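CYTH domain-containing protein (Pyrococcus horikoshii, PDB 2EEN) is of unknown function but carries a CYTH domain, so it probably binds triphosphates or related organic phosphates inside a tunnel-like beta barrel. Local coordinates at residues A[2-7]-A[148-153]; A[22-27]-A[110-115]; A[49-54]-A[91-96]; A[128-133]-A[171-176]. One frame throughout, in Å; residues are numbered along the deposited sequence.

In the fold
From the N terminus, strand 3-9 enters first, and contact 1 closes a loop of 140 residues when helix 146-160 comes back against it. Inside that loop contact 2 pairs strands 23-36 and 102-117, and nested again within contact 2, contact 3 brings helix 89-98 onto strand 48-56. Contact 4 opens after both have closed. Its start at 128-133 lies inside the loop of contact 1 but its end, on helix 170-176, lies beyond, so contacts 1 and 4 cross; they touch where Lys7 packs on Phe133. All four reach the same antiparallel sheet, contact 2 within it and the others by laying helices upon it.

Contact 1 of 4, residues A[2-7]-A[148-153]; sequences YEVELK and EAVEKL
Val4 and Leu6 turn toward Ala149, Val150 and Leu153, packing helix 146-160 on one face of the first strand of the CYTH fold, an antiparallel sheet that in this family closes into a tunnel. The segment reads Glu3-Val4-Glu5-Leu6-Lys7, the ExExK signature of the family, and its alternation explains the choice of residues: the aliphatic pair meets the helix, while the CB of Glu5 is directed away from it. Glu3 and Glu5 lie close to Glu137 and Glu135 of the next strand, consistent with the acidic metal-binding wall of CYTH relatives.

Packing is tight along both Val4 and Leu6. CG1 of Val4, anti to the backbone N (chi1 178°), reaches CG2 of Val150 at 3.6 Å, the two valines crossing at about a right angle, and its CG2 rests on CB of Ala149 at 3.9 Å. Alanine suits this place because its short side chain lets the helix come near, the axes of 3-7 and 148-153 approaching to 8.5 Å at 36°. Leu6 straddles Val150 and Leu153: CD2 meets CG1 of Val150, and CD1 sits against CB of Leu153, each at 3.9 Å, while CD1 also comes within 3.5 Å of Val150 O.

The far side of the helix is different. Glu148, Glu151 and Lys152 are exposed, as suits the solvent side of an amphipathic helix, and Lys152 leads its amine away from the strand to a salt bridge with Glu117. On the buried side, the longer reach of Leu153 brings CD2 back over the strand, 3.8 Å from the carbonyl O of Val4.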
# COMPACT_ATOMS: atom_id res chain seq x y z
N TYR A 2 1.52 -20.83 0.19
CA TYR A 2 1.96 -20.25 -1.10
C TYR A 2 0.97 -20.58 -2.20
O TYR A 2 0.33 -21.63 -2.18
CB TYR A 2 3.33 -20.80 -1.51
CG TYR A 2 4.45 -20.44 -0.56
CD1 TYR A 2 4.60 -21.11 0.66
CD2 TYR A 2 5.36 -19.43 -0.87
CE1 TYR A 2 5.62 -20.78 1.54
CE2 TYR A 2 6.39 -19.10 0.00
CZ TYR A 2 6.52 -19.78 1.20
OH TYR A 2 7.54 -19.45 2.07
N GLU A 3 0.86 -19.68 -3.17
CA GLU A 3 -0.03 -19.89 -4.30
C GLU A 3 0.82 -20.51 -5.40
O GLU A 3 1.61 -19.84 -6.05
CB GLU A 3 -0.62 -18.56 -4.78
CG GLU A 3 -1.65 -18.71 -5.89
CD GLU A 3 -2.23 -17.39 -6.34
OE1 GLU A 3 -1.81 -16.34 -5.80
OE2 GLU A 3 -3.11 -17.39 -7.23
N VAL A 4 0.67 -21.82 -5.57
CA VAL A 4 1.41 -22.51 -6.60
C VAL A 4 0.77 -22.18 -7.93
O VAL A 4 -0.44 -22.31 -8.10
CB VAL A 4 1.36 -24.03 -6.37
CG1 VAL A 4 2.09 -24.76 -7.48
CG2 VAL A 4 1.96 -24.36 -5.01
N GLU A 5 1.57 -21.72 -8.88
CA GLU A 5 1.03 -21.37 -10.18
C GLU A 5 1.90 -21.84 -11.33
O GLU A 5 3.13 -21.76 -11.27
CB GLU A 5 0.82 -19.86 -10.27
CG GLU A 5 0.30 -19.39 -11.63
CD GLU A 5 -0.21 -17.96 -11.61
OE1 GLU A 5 -1.30 -17.72 -11.04
OE2 GLU A 5 0.48 -17.07 -12.15
N LEU A 6 1.24 -22.35 -12.35
CA LEU A 6 1.89 -22.82 -13.57
C LEU A 6 1.19 -22.14 -14.73
O LEU A 6 -0.01 -21.88 -14.68
CB LEU A 6 1.75 -24.34 -13.73
CG LEU A 6 2.50 -25.26 -12.79
CD1 LEU A 6 2.25 -26.70 -13.22
CD2 LEU A 6 3.98 -24.95 -12.83
N LYS A 7 1.95 -21.87 -15.78
CA LYS A 7 1.40 -21.23 -16.96
C LYS A 7 1.91 -21.92 -18.21
O LYS A 7 3.05 -22.37 -18.27
CB LYS A 7 1.81 -19.75 -16.99
CG LYS A 7 1.40 -19.01 -18.27
CD LYS A 7 1.53 -17.50 -18.11
CE LYS A 7 2.97 -17.04 -18.01
NZ LYS A 7 3.04 -15.56 -17.75
N GLU A 148 4.80 -31.26 -4.91
CA GLU A 148 3.66 -32.14 -5.15
C GLU A 148 2.55 -31.41 -5.90
O GLU A 148 1.99 -31.94 -6.87
CB GLU A 148 3.09 -32.66 -3.83
CG GLU A 148 4.03 -33.53 -3.01
CD GLU A 148 3.45 -33.89 -1.65
OE1 GLU A 148 2.42 -34.59 -1.61
OE2 GLU A 148 4.03 -33.46 -0.62
N ALA A 149 2.24 -30.20 -5.45
CA ALA A 149 1.19 -29.40 -6.08
C ALA A 149 1.54 -29.08 -7.52
O ALA A 149 0.67 -29.13 -8.39
CB ALA A 149 0.98 -28.11 -5.30
N VAL A 150 2.80 -28.75 -7.78
CA VAL A 150 3.23 -28.44 -9.12
C VAL A 150 3.00 -29.64 -10.02
O VAL A 150 2.49 -29.51 -11.13
CB VAL A 150 4.72 -28.04 -9.17
CG1 VAL A 150 5.20 -27.96 -10.61
CG2 VAL A 150 4.91 -26.68 -8.48
N GLU A 151 3.36 -30.83 -9.54
CA GLU A 151 3.18 -32.04 -10.32
C GLU A 151 1.70 -32.25 -10.63
O GLU A 151 1.33 -32.60 -11.75
CB GLU A 151 3.73 -33.25 -9.55
CG GLU A 151 5.19 -33.10 -9.16
CD GLU A 151 5.75 -34.33 -8.48
OE1 GLU A 151 5.09 -34.85 -7.55
OE2 GLU A 151 6.86 -34.78 -8.86
N LYS A 152 0.86 -32.02 -9.63
CA LYS A 152 -0.57 -32.19 -9.80
C LYS A 152 -1.13 -31.21 -10.83
O LYS A 152 -1.89 -31.60 -11.72
CB LYS A 152 -1.26 -31.96 -8.45
CG LYS A 152 -2.76 -32.00 -8.51
CD LYS A 152 -3.34 -31.56 -7.19
CE LYS A 152 -4.84 -31.63 -7.21
NZ LYS A 152 -5.33 -33.03 -7.33
N LEU A 153 -0.74 -29.95 -10.72
CA LEU A 153 -1.22 -28.95 -11.65
C LEU A 153 -0.66 -29.12 -13.06
O LEU A 153 -1.36 -28.89 -14.05
CB LEU A 153 -0.91 -27.54 -11.12
CG LEU A 153 -2.01 -26.91 -10.26
CD1 LEU A 153 -2.52 -27.89 -9.21
CD2 LEU A 153 -1.46 -25.65 -9.59

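Contact 2 of 4, residues A[22-27]-A[110-115]; sequences FEFMRK and TREKYY
Lys113 uses both of its backbone polar atoms across this antiparallel pair, and does so at a classic beta bulge, where Met25 and Arg26 together face it. Its N donates to Arg26 O at 2.8 Å in a nearly straight bond (174°), and its O accepts from Met25 N at 2.8 Å, the donor tilted 23° from the carbonyl plane. Further along, Tyr115 N donates to Glu23 O, also at 2.8 Å. A water completes that end: it accepts from Glu23 N at 3.0 Å and donates to Tyr115 O at 2.6 Å.

Arg26 and Lys113 run side by side on one face of the sheet, and Arg26 NE and Lys113 NZ both form salt bridges with Glu28, which probably offsets the closeness of the two cations, Arg26 NH2 lying 4.1 Å from Lys113 NZ. On the other face, Tyr114 OH donates to Glu112 OE1 at 2.6 Å, and the same oxygen has a salt bridge to Arg19; two donors thus fix this carboxylate. Phe24 puts CD1 over a face of the Tyr114 ring, 3.6 Å from CZ, the rings inclined at 54°, so a rim carbon, not a flat side, lies over the tyrosine.

Strand 102-117 lies between 23-36 and 120-127 in the sheet. Tyr114 also touches Val18 and Arg19, so helix 12-19 packs on its face of the sheet, while Arg26 reaches strand 48-56 at Lys54.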
# COMPACT_ATOMS: atom_id res chain seq x y z
N PHE A 22 -14.62 -27.93 -17.65
CA PHE A 22 -14.79 -27.34 -16.34
C PHE A 22 -15.88 -26.30 -16.22
O PHE A 22 -16.26 -25.64 -17.19
CB PHE A 22 -13.47 -26.72 -15.88
CG PHE A 22 -12.33 -27.69 -15.86
CD1 PHE A 22 -12.30 -28.73 -14.93
CD2 PHE A 22 -11.28 -27.57 -16.76
CE1 PHE A 22 -11.23 -29.63 -14.90
CE2 PHE A 22 -10.22 -28.46 -16.74
CZ PHE A 22 -10.19 -29.49 -15.81
N GLU A 23 -16.34 -26.15 -14.99
CA GLU A 23 -17.36 -25.20 -14.61
C GLU A 23 -16.81 -23.79 -14.80
O GLU A 23 -15.75 -23.46 -14.27
CB GLU A 23 -17.70 -25.42 -13.14
CG GLU A 23 -18.78 -24.52 -12.58
CD GLU A 23 -20.15 -25.15 -12.67
OE1 GLU A 23 -20.31 -26.14 -13.42
OE2 GLU A 23 -21.06 -24.65 -11.99
N PHE A 24 -17.53 -22.97 -15.57
CA PHE A 24 -17.12 -21.59 -15.80
C PHE A 24 -17.50 -20.81 -14.55
O PHE A 24 -18.60 -20.96 -14.02
CB PHE A 24 -17.86 -21.01 -17.01
CG PHE A 24 -17.65 -19.53 -17.21
CD1 PHE A 24 -16.38 -19.01 -17.46
CD2 PHE A 24 -18.73 -18.66 -17.14
CE1 PHE A 24 -16.19 -17.65 -17.65
CE2 PHE A 24 -18.55 -17.29 -17.33
CZ PHE A 24 -17.28 -16.78 -17.58
N MET A 25 -16.57 -20.00 -14.07
CA MET A 25 -16.81 -19.19 -12.89
C MET A 25 -17.16 -17.78 -13.36
O MET A 25 -18.31 -17.35 -13.21
CB MET A 25 -15.57 -19.19 -12.01
CG MET A 25 -15.21 -20.59 -11.55
SD MET A 25 -13.70 -20.68 -10.58
CE MET A 25 -14.24 -19.91 -9.05
N ARG A 26 -16.20 -17.08 -13.94
CA ARG A 26 -16.47 -15.74 -14.44
C ARG A 26 -15.33 -15.24 -15.32
O ARG A 26 -14.23 -15.80 -15.30
CB ARG A 26 -16.68 -14.77 -13.28
CG ARG A 26 -15.41 -14.38 -12.54
CD ARG A 26 -15.74 -13.49 -11.35
NE ARG A 26 -14.54 -12.98 -10.70
CZ ARG A 26 -14.53 -12.38 -9.51
NH1 ARG A 26 -15.67 -12.22 -8.85
NH2 ARG A 26 -13.40 -11.94 -9.00
N LYS A 27 -15.61 -14.21 -16.10
CA LYS A 27 -14.61 -13.62 -16.98
C LYS A 27 -14.22 -12.27 -16.39
O LYS A 27 -15.06 -11.52 -15.91
CB LYS A 27 -15.17 -13.42 -18.38
CG LYS A 27 -14.18 -12.77 -19.35
CD LYS A 27 -14.73 -12.75 -20.76
CE LYS A 27 -13.73 -12.17 -21.74
NZ LYS A 27 -14.29 -12.14 -23.12
N THR A 110 -7.65 -10.46 -20.78
CA THR A 110 -8.96 -10.90 -20.36
C THR A 110 -8.65 -12.25 -19.73
O THR A 110 -7.69 -12.92 -20.13
CB THR A 110 -9.96 -11.06 -21.52
OG1 THR A 110 -9.48 -12.00 -22.47
CG2 THR A 110 -10.18 -9.72 -22.20
N ARG A 111 -9.42 -12.62 -18.72
CA ARG A 111 -9.17 -13.88 -18.03
C ARG A 111 -10.49 -14.56 -17.72
O ARG A 111 -11.35 -13.99 -17.05
CB ARG A 111 -8.37 -13.61 -16.75
CG ARG A 111 -8.32 -14.76 -15.75
CD ARG A 111 -7.29 -14.52 -14.66
NE ARG A 111 -5.92 -14.69 -15.16
CZ ARG A 111 -4.82 -14.43 -14.46
NH1 ARG A 111 -4.90 -13.98 -13.22
NH2 ARG A 111 -3.63 -14.64 -15.01
N GLU A 112 -10.65 -15.77 -18.24
CA GLU A 112 -11.86 -16.54 -17.99
C GLU A 112 -11.44 -17.56 -16.94
O GLU A 112 -10.53 -18.35 -17.19
CB GLU A 112 -12.35 -17.25 -19.24
CG GLU A 112 -13.06 -16.35 -20.25
CD GLU A 112 -13.45 -17.10 -21.52
OE1 GLU A 112 -13.82 -18.29 -21.43
OE2 GLU A 112 -13.39 -16.49 -22.61
N LYS A 113 -12.10 -17.54 -15.79
CA LYS A 113 -11.77 -18.45 -14.70
C LYS A 113 -12.67 -19.68 -14.69
O LYS A 113 -13.89 -19.56 -14.87
CB LYS A 113 -11.90 -17.74 -13.35
CG LYS A 113 -10.90 -16.62 -13.11
CD LYS A 113 -11.08 -16.09 -11.69
CE LYS A 113 -10.09 -14.99 -11.37
NZ LYS A 113 -10.31 -14.48 -9.98
N TYR A 114 -12.06 -20.83 -14.46
CA TYR A 114 -12.77 -22.10 -14.41
C TYR A 114 -12.45 -22.89 -13.16
O TYR A 114 -11.30 -22.92 -12.71
CB TYR A 114 -12.41 -22.95 -15.64
CG TYR A 114 -12.95 -22.37 -16.91
CD1 TYR A 114 -12.29 -21.31 -17.55
CD2 TYR A 114 -14.17 -22.80 -17.43
CE1 TYR A 114 -12.84 -20.70 -18.66
CE2 TYR A 114 -14.73 -22.18 -18.54
CZ TYR A 114 -14.06 -21.13 -19.15
OH TYR A 114 -14.62 -20.49 -20.23
N TYR A 115 -13.47 -23.52 -12.59
CA TYR A 115 -13.31 -24.33 -11.39
C TYR A 115 -12.82 -25.72 -11.81
O TYR A 115 -13.48 -26.39 -12.60
CB TYR A 115 -14.65 -24.46 -10.68
CG TYR A 115 -14.62 -25.38 -9.47
CD1 TYR A 115 -14.29 -24.89 -8.21
CD2 TYR A 115 -14.92 -26.73 -9.59
CE1 TYR A 115 -14.26 -25.72 -7.09
CE2 TYR A 115 -14.89 -27.58 -8.48
CZ TYR A 115 -14.57 -27.07 -7.24
OH TYR A 115 -14.56 -27.90 -6.15
O HOH W 1 -15.48 -28.07 -12.90

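Contact 3 of 4, residues A[49-54]-A[91-96]; sequences LRIRIK and KYFELL
Lys91 O receives the N-H of Leu95 at 2.7 Å, the shortest polar bond within the two segments, in the helical turn that holds Phe93 and Leu96 against Ile51. This is helix-on-sheet packing in the CYTH fold: segment 91-96 of helix 89-98 runs nearly antiparallel to 49-54 (163°) along one face. Arg50 and Arg52 point the other way, their guanidinium groups partly overlapping, each offset toward the other's rim, and bond to Tyr34 and Asp32; such basic residues would suit a phosphate-binding tunnel.

Ile51 fills the junction because its branches can serve two neighbours. CG2, anti to the backbone N, meets Phe93 CZ at 3.7 Å. The other branch, extended, sends CD1 to Phe93 CE1, also at 3.7 Å, and tip to tip against Leu96 CD1 at 3.6 Å. Tyr92 gives Ile51 only its CB, at 4.3 Å, since the ring leads away to the dimer interface, where its OH is hydrogen-bonded to the OH of Tyr92 of the second subunit. The helix thus turns Phe93 and Leu96 to its own sheet, while Tyr92, Glu94 and Leu95 pack on the second subunit. Two residues earlier in the strand, Leu49 crosses Leu96, CD2 to CD2 at 4.0 Å.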
# COMPACT_ATOMS: atom_id res chain seq x y z
N LEU A 49 6.06 -5.37 -8.31
CA LEU A 49 5.08 -4.59 -7.58
C LEU A 49 4.10 -4.16 -8.65
O LEU A 49 4.49 -3.59 -9.67
CB LEU A 49 5.72 -3.36 -6.92
CG LEU A 49 4.69 -2.57 -6.11
CD1 LEU A 49 4.19 -3.40 -4.91
CD2 LEU A 49 5.33 -1.28 -5.62
N ARG A 50 2.83 -4.43 -8.42
CA ARG A 50 1.83 -4.13 -9.43
C ARG A 50 0.51 -3.63 -8.88
O ARG A 50 0.13 -3.95 -7.76
CB ARG A 50 1.61 -5.41 -10.24
CG ARG A 50 0.24 -5.60 -10.88
CD ARG A 50 0.04 -7.07 -11.27
NE ARG A 50 -0.63 -7.85 -10.22
CZ ARG A 50 -0.56 -9.17 -10.11
NH1 ARG A 50 0.17 -9.87 -10.96
NH2 ARG A 50 -1.22 -9.80 -9.14
N ILE A 51 -0.16 -2.80 -9.67
CA ILE A 51 -1.49 -2.38 -9.30
C ILE A 51 -2.34 -2.99 -10.39
O ILE A 51 -2.10 -2.76 -11.58
CB ILE A 51 -1.68 -0.86 -9.30
CG1 ILE A 51 -1.08 -0.28 -8.02
CG2 ILE A 51 -3.18 -0.53 -9.36
CD1 ILE A 51 -1.10 1.22 -7.94
N ARG A 52 -3.31 -3.80 -9.98
CA ARG A 52 -4.20 -4.46 -10.92
C ARG A 52 -5.62 -3.95 -10.81
O ARG A 52 -6.16 -3.81 -9.72
CB ARG A 52 -4.23 -5.96 -10.67
CG ARG A 52 -5.46 -6.64 -11.27
CD ARG A 52 -5.33 -8.14 -11.17
NE ARG A 52 -4.18 -8.60 -11.95
CZ ARG A 52 -3.71 -9.84 -11.93
NH1 ARG A 52 -4.28 -10.77 -11.18
NH2 ARG A 52 -2.67 -10.15 -12.69
N ILE A 53 -6.21 -3.66 -11.96
CA ILE A 53 -7.60 -3.23 -12.02
C ILE A 53 -8.30 -4.43 -12.65
O ILE A 53 -7.97 -4.84 -13.76
CB ILE A 53 -7.80 -1.98 -12.89
CG1 ILE A 53 -7.03 -0.80 -12.29
CG2 ILE A 53 -9.29 -1.65 -12.97
CD1 ILE A 53 -7.10 0.47 -13.12
N LYS A 54 -9.25 -5.00 -11.91
CA LYS A 54 -9.99 -6.17 -12.35
C LYS A 54 -11.43 -5.77 -12.62
O LYS A 54 -12.10 -5.19 -11.75
CB LYS A 54 -9.92 -7.23 -11.25
CG LYS A 54 -10.50 -8.59 -11.59
CD LYS A 54 -10.40 -9.52 -10.39
CE LYS A 54 -8.96 -9.75 -9.97
NZ LYS A 54 -8.85 -10.56 -8.72
N LYS A 91 -4.94 7.86 -5.62
CA LYS A 91 -3.99 8.21 -4.58
C LYS A 91 -2.88 7.18 -4.49
O LYS A 91 -1.72 7.53 -4.24
CB LYS A 91 -4.70 8.33 -3.23
CG LYS A 91 -5.68 9.49 -3.19
CD LYS A 91 -6.17 9.73 -1.78
CE LYS A 91 -6.98 11.01 -1.71
NZ LYS A 91 -7.36 11.32 -0.30
N TYR A 92 -3.22 5.91 -4.71
CA TYR A 92 -2.19 4.88 -4.67
C TYR A 92 -1.22 5.10 -5.83
O TYR A 92 -0.01 4.96 -5.68
CB TYR A 92 -2.82 3.48 -4.73
CG TYR A 92 -3.40 3.02 -3.41
CD1 TYR A 92 -4.69 3.39 -3.02
CD2 TYR A 92 -2.65 2.22 -2.55
CE1 TYR A 92 -5.21 2.98 -1.79
CE2 TYR A 92 -3.17 1.81 -1.32
CZ TYR A 92 -4.45 2.19 -0.95
OH TYR A 92 -4.96 1.77 0.26
N PHE A 93 -1.76 5.45 -7.00
CA PHE A 93 -0.90 5.72 -8.15
C PHE A 93 0.02 6.89 -7.83
O PHE A 93 1.21 6.86 -8.15
CB PHE A 93 -1.74 6.06 -9.38
CG PHE A 93 -2.37 4.87 -10.04
CD1 PHE A 93 -1.58 3.83 -10.52
CD2 PHE A 93 -3.74 4.78 -10.18
CE1 PHE A 93 -2.15 2.72 -11.13
CE2 PHE A 93 -4.33 3.67 -10.79
CZ PHE A 93 -3.52 2.64 -11.26
N GLU A 94 -0.53 7.92 -7.21
CA GLU A 94 0.24 9.10 -6.87
C GLU A 94 1.29 8.78 -5.80
O GLU A 94 2.43 9.25 -5.88
CB GLU A 94 -0.70 10.21 -6.38
CG GLU A 94 -0.04 11.55 -6.14
CD GLU A 94 -1.03 12.63 -5.76
OE1 GLU A 94 -1.86 12.38 -4.85
OE2 GLU A 94 -0.98 13.72 -6.35
N LEU A 95 0.91 7.98 -4.81
CA LEU A 95 1.82 7.61 -3.74
C LEU A 95 3.04 6.88 -4.30
O LEU A 95 4.18 7.20 -3.97
CB LEU A 95 1.10 6.72 -2.72
CG LEU A 95 1.98 6.19 -1.59
CD1 LEU A 95 2.67 7.35 -0.89
CD2 LEU A 95 1.13 5.40 -0.61
N LEU A 96 2.79 5.88 -5.13
CA LEU A 96 3.89 5.13 -5.73
C LEU A 96 4.81 6.06 -6.52
O LEU A 96 6.02 5.97 -6.40
CB LEU A 96 3.34 4.02 -6.63
CG LEU A 96 2.68 2.85 -5.90
CD1 LEU A 96 2.26 1.79 -6.91
CD2 LEU A 96 3.67 2.24 -4.91

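Contact 4 of 4, residues A[128-133]-A[171-176]; sequences EGLGKF and LELLLE
The Phe133 ring is met from several directions. Leu173 comes from the helix at an oblique angle, its CD1 4.0 Å from both CE2 and CZ of the ring; Gly131 O lies at the edge, in the ring plane; and outside the two segments Tyr170 meets the ring edge-to-face, while the ring of Tyr9 is inclined to it by about 40°. A large hydrocarbon ring suits such a buried site, where aliphatic and aromatic side chains meet it.

Leu130 carries most of the remaining contact. With CG anti to the carbonyl carbon (chi1 -69°), its fork lies against two successive helix residues: CD1 touches CB of Leu173 at 3.8 Å, the two side chains crossing at about a right angle, and CG lies 3.6 Å from CD2 of Leu174. That same methyl of Leu174 also approaches the backbone, 3.8 Å from Gly129 O. Gly129 has positive phi (84°), a conformation glycine takes easily, and its bare CA lets the Leu174 methyl come close. Leu130 and Gly131 then form a classic beta bulge, together facing one residue, Val127, of strand 120-127.

The turn joins strands 120-127 and 131-139, and the C-terminal helix 170-176 lies against it. Leu174 continues onto Leu105 and Val107 of strand 102-117, and Leu173 onto Tyr9 of strand 3-9, so the helix spans several strands of the sheet.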
# COMPACT_ATOMS: atom_id res chain seq x y z
N GLU A 128 -2.99 -8.92 -24.28
CA GLU A 128 -2.70 -7.98 -25.36
C GLU A 128 -1.20 -7.95 -25.60
O GLU A 128 -0.40 -7.83 -24.66
CB GLU A 128 -3.21 -6.58 -24.99
CG GLU A 128 -4.71 -6.50 -24.79
CD GLU A 128 -5.22 -5.07 -24.78
OE1 GLU A 128 -4.39 -4.14 -24.65
OE2 GLU A 128 -6.45 -4.88 -24.89
N GLY A 129 -0.81 -8.07 -26.86
CA GLY A 129 0.60 -8.05 -27.21
C GLY A 129 1.34 -9.36 -27.06
O GLY A 129 2.52 -9.43 -27.40
N LEU A 130 0.68 -10.40 -26.55
CA LEU A 130 1.31 -11.70 -26.39
C LEU A 130 0.49 -12.86 -26.94
O LEU A 130 1.03 -13.75 -27.60
CB LEU A 130 1.61 -11.99 -24.91
CG LEU A 130 2.69 -11.19 -24.18
CD1 LEU A 130 2.80 -11.78 -22.78
CD2 LEU A 130 4.04 -11.27 -24.89
N GLY A 131 -0.81 -12.87 -26.66
CA GLY A 131 -1.65 -13.94 -27.16
C GLY A 131 -2.31 -14.76 -26.06
O GLY A 131 -2.47 -14.29 -24.94
N LYS A 132 -2.67 -15.99 -26.40
CA LYS A 132 -3.35 -16.88 -25.46
C LYS A 132 -2.46 -17.72 -24.56
O LYS A 132 -1.48 -18.32 -25.00
CB LYS A 132 -4.28 -17.82 -26.23
CG LYS A 132 -5.40 -17.14 -26.98
CD LYS A 132 -6.24 -18.16 -27.73
CE LYS A 132 -7.54 -17.55 -28.24
NZ LYS A 132 -7.31 -16.37 -29.11
N PHE A 133 -2.84 -17.77 -23.29
CA PHE A 133 -2.13 -18.56 -22.29
C PHE A 133 -3.16 -19.21 -21.39
O PHE A 133 -4.33 -18.83 -21.38
CB PHE A 133 -1.24 -17.69 -21.40
CG PHE A 133 -0.08 -17.08 -22.11
CD1 PHE A 133 -0.27 -16.01 -22.97
CD2 PHE A 133 1.21 -17.56 -21.92
CE1 PHE A 133 0.80 -15.42 -23.63
CE2 PHE A 133 2.30 -16.99 -22.58
CZ PHE A 133 2.09 -15.91 -23.44
N LEU A 171 4.83 -9.78 -17.95
CA LEU A 171 5.64 -8.57 -17.93
C LEU A 171 7.00 -8.84 -18.58
O LEU A 171 7.43 -8.09 -19.45
CB LEU A 171 5.86 -8.09 -16.50
CG LEU A 171 6.85 -6.93 -16.34
CD1 LEU A 171 6.32 -5.70 -17.08
CD2 LEU A 171 7.05 -6.62 -14.86
N GLU A 172 7.66 -9.90 -18.14
CA GLU A 172 8.97 -10.25 -18.68
C GLU A 172 8.90 -10.54 -20.17
O GLU A 172 9.79 -10.15 -20.94
CB GLU A 172 9.54 -11.46 -17.95
CG GLU A 172 9.96 -11.17 -16.52
CD GLU A 172 10.41 -12.41 -15.78
OE1 GLU A 172 9.57 -13.31 -15.56
OE2 GLU A 172 11.61 -12.49 -15.42
N LEU A 173 7.86 -11.24 -20.58
CA LEU A 173 7.68 -11.59 -21.98
C LEU A 173 7.46 -10.33 -22.80
O LEU A 173 8.01 -10.20 -23.90
CB LEU A 173 6.48 -12.53 -22.13
CG LEU A 173 6.69 -13.92 -21.52
CD1 LEU A 173 5.40 -14.71 -21.58
CD2 LEU A 173 7.80 -14.65 -22.27
N LEU A 174 6.67 -9.40 -22.28
CA LEU A 174 6.43 -8.17 -23.02
C LEU A 174 7.68 -7.30 -23.06
O LEU A 174 7.95 -6.66 -24.07
CB LEU A 174 5.25 -7.41 -22.42
CG LEU A 174 3.89 -8.03 -22.76
CD1 LEU A 174 2.82 -7.55 -21.78
CD2 LEU A 174 3.51 -7.68 -24.19
N LEU A 175 8.46 -7.29 -21.98
CA LEU A 175 9.67 -6.47 -21.96
C LEU A 175 10.70 -6.94 -22.97
O LEU A 175 11.45 -6.13 -23.53
CB LEU A 175 10.28 -6.47 -20.55
CG LEU A 175 9.50 -5.65 -19.53
CD1 LEU A 175 10.21 -5.70 -18.18
CD2 LEU A 175 9.37 -4.21 -20.01
N GLU A 176 10.72 -8.24 -23.21
CA GLU A 176 11.66 -8.80 -24.17
C GLU A 176 11.36 -8.27 -25.57
O GLU A 176 12.27 -8.10 -26.38
CB GLU A 176 11.54 -10.33 -24.20
CG GLU A 176 12.09 -11.03 -22.98
CD GLU A 176 11.95 -12.54 -23.09
OE1 GLU A 176 12.34 -13.09 -24.14
OE2 GLU A 176 11.47 -13.17 -22.13